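Long-range contact in DUF4348 domain-containing protein (Bacteroides fragilis, PDB 3SBU), which is of unknown function but belongs to the NTF2 clan and probably has a cystatin-like fold: residues A[65-70]-A[141-146]. Sequence-based numbering, arbitrary orientation.
Sequences YYNGER and INLRPI
In a parallel strand pair of a mixed beta sheet, Tyr66 lies opposite Asn142 and bonds through its backbone to Ile141 and Leu143, the residues on either side of Asn142. The two short segments run almost exactly side by side, 3° apart. Tyr66 N donates to Ile141 O (2.8 Å), meeting it in the carbonyl plane. Leu143 N in turn donates to Tyr66 O (2.9 Å), nearly in line with that carbonyl. Both backbone polar groups of Tyr66 are thus tied to strand 136-143. A weak bond from Gly68 N to Leu143 O (3.1 Å) carries the pairing just past the strand end, into the type II' turn Asn67-Arg70.

Tyr65, Ile141, Asn67 and Leu143 share one face of the sheet. With CG of Tyr65 anti to its own N (chi1 -158°), the ring reaches across to the other strand. Its CE2 touches Ile141 CG2 (3.5 Å), while its hydroxyl end meets Leu143 CD1 (3.5 Å from OH). Asn67 OD1 lies in the plane of this ring, at its edge. On the other face, Tyr66 CB rests against Asn142 CB (3.9 Å). The Asn142 amide turns away, and its ND2 is hydrogen-bonded to a glycerol that probably comes from the crystallisation liquor.

Beyond this pair, strand 70-71 borders strand 65-67 antiparallel, as the turn folds back. Strand 128-131 flanks strand 136-143 on its other side, and past the strand Ile146 packs on helix 154-163.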
# COMPACT_ATOMS: atom_id res chain seq x y z
N TYR A 65 -0.08 -5.21 -42.81
CA TYR A 65 0.92 -5.43 -41.76
C TYR A 65 2.25 -4.82 -42.24
O TYR A 65 2.78 -5.24 -43.27
CB TYR A 65 1.06 -6.95 -41.49
CG TYR A 65 1.64 -7.31 -40.13
CD1 TYR A 65 3.01 -7.31 -39.91
CD2 TYR A 65 0.81 -7.70 -39.08
CE1 TYR A 65 3.55 -7.66 -38.67
CE2 TYR A 65 1.33 -8.07 -37.84
CZ TYR A 65 2.70 -8.02 -37.63
OH TYR A 65 3.21 -8.36 -36.40
N TYR A 66 2.79 -3.84 -41.52
CA TYR A 66 4.03 -3.23 -42.00
C TYR A 66 5.20 -3.57 -41.08
O TYR A 66 5.14 -3.30 -39.88
CB TYR A 66 3.85 -1.71 -42.16
CG TYR A 66 2.71 -1.32 -43.07
CD1 TYR A 66 2.89 -1.21 -44.44
CD2 TYR A 66 1.43 -1.07 -42.55
CE1 TYR A 66 1.83 -0.87 -45.29
CE2 TYR A 66 0.37 -0.73 -43.38
CZ TYR A 66 0.57 -0.62 -44.75
OH TYR A 66 -0.48 -0.29 -45.56
N ASN A 67 6.21 -4.26 -41.63
CA ASN A 67 7.46 -4.60 -40.95
C ASN A 67 8.42 -3.50 -41.32
O ASN A 67 9.29 -3.67 -42.17
CB ASN A 67 7.95 -6.00 -41.34
CG ASN A 67 7.07 -7.09 -40.80
OD1 ASN A 67 6.94 -7.27 -39.59
ND2 ASN A 67 6.40 -7.82 -41.69
N GLY A 68 8.23 -2.34 -40.71
CA GLY A 68 8.99 -1.16 -41.08
C GLY A 68 8.46 -0.70 -42.43
O GLY A 68 7.24 -0.61 -42.62
N GLU A 69 9.35 -0.49 -43.40
CA GLU A 69 8.94 -0.02 -44.73
C GLU A 69 8.48 -1.19 -45.64
O GLU A 69 8.01 -0.94 -46.74
CB GLU A 69 10.07 0.79 -45.41
CG GLU A 69 10.42 2.08 -44.67
CD GLU A 69 10.14 3.41 -45.36
OE1 GLU A 69 10.74 3.65 -46.44
OE2 GLU A 69 9.33 4.20 -44.83
N ARG A 70 8.61 -2.45 -45.16
CA ARG A 70 8.21 -3.65 -45.90
C ARG A 70 6.74 -3.94 -45.68
O ARG A 70 6.36 -4.27 -44.56
CB ARG A 70 9.08 -4.84 -45.48
CG ARG A 70 10.53 -4.64 -45.88
CD ARG A 70 11.47 -5.67 -45.30
NE ARG A 70 12.59 -5.87 -46.22
CZ ARG A 70 12.78 -6.97 -46.94
NH1 ARG A 70 11.96 -8.00 -46.83
NH2 ARG A 70 13.81 -7.04 -47.77
N ILE A 141 -1.41 -3.08 -38.57
CA ILE A 141 -0.43 -3.35 -37.52
C ILE A 141 0.90 -2.94 -38.09
O ILE A 141 1.18 -3.28 -39.24
CB ILE A 141 -0.43 -4.83 -37.01
CG1 ILE A 141 -1.76 -5.19 -36.31
CG2 ILE A 141 0.76 -5.08 -36.04
CD1 ILE A 141 -1.94 -6.69 -36.03
N ASN A 142 1.72 -2.20 -37.35
CA ASN A 142 3.06 -1.91 -37.87
C ASN A 142 4.10 -2.15 -36.77
O ASN A 142 3.74 -2.22 -35.60
CB ASN A 142 3.19 -0.51 -38.51
CG ASN A 142 3.18 0.69 -37.58
OD1 ASN A 142 3.32 0.61 -36.36
ND2 ASN A 142 3.02 1.86 -38.16
N LEU A 143 5.35 -2.33 -37.16
CA LEU A 143 6.49 -2.49 -36.26
C LEU A 143 7.51 -1.48 -36.62
O LEU A 143 7.90 -1.36 -37.79
CB LEU A 143 7.12 -3.89 -36.28
CG LEU A 143 6.45 -4.90 -35.39
CD1 LEU A 143 5.41 -5.68 -36.16
CD2 LEU A 143 7.45 -5.83 -34.80
N ARG A 144 7.93 -0.72 -35.62
CA ARG A 144 8.89 0.34 -35.81
C ARG A 144 9.91 0.32 -34.69
O ARG A 144 9.61 -0.07 -33.56
CB ARG A 144 8.14 1.70 -35.83
CG ARG A 144 7.50 2.03 -37.18
CD ARG A 144 6.62 3.25 -37.00
NE ARG A 144 5.82 3.55 -38.18
CZ ARG A 144 4.91 4.52 -38.23
NH1 ARG A 144 4.66 5.26 -37.17
NH2 ARG A 144 4.23 4.73 -39.35
N PRO A 145 11.13 0.81 -34.96
CA PRO A 145 12.12 0.88 -33.88
C PRO A 145 11.76 2.01 -32.93
O PRO A 145 11.11 2.97 -33.35
CB PRO A 145 13.42 1.16 -34.63
CG PRO A 145 13.01 1.83 -35.88
CD PRO A 145 11.66 1.34 -36.24
N ILE A 146 12.19 1.93 -31.66
CA ILE A 146 11.94 3.05 -30.74
C ILE A 146 12.80 4.24 -31.20
O ILE A 146 13.95 4.04 -31.61
CB ILE A 146 12.18 2.72 -29.23
CG1 ILE A 146 13.67 2.28 -28.97
CG2 ILE A 146 11.15 1.72 -28.67
CD1 ILE A 146 14.16 2.18 -27.42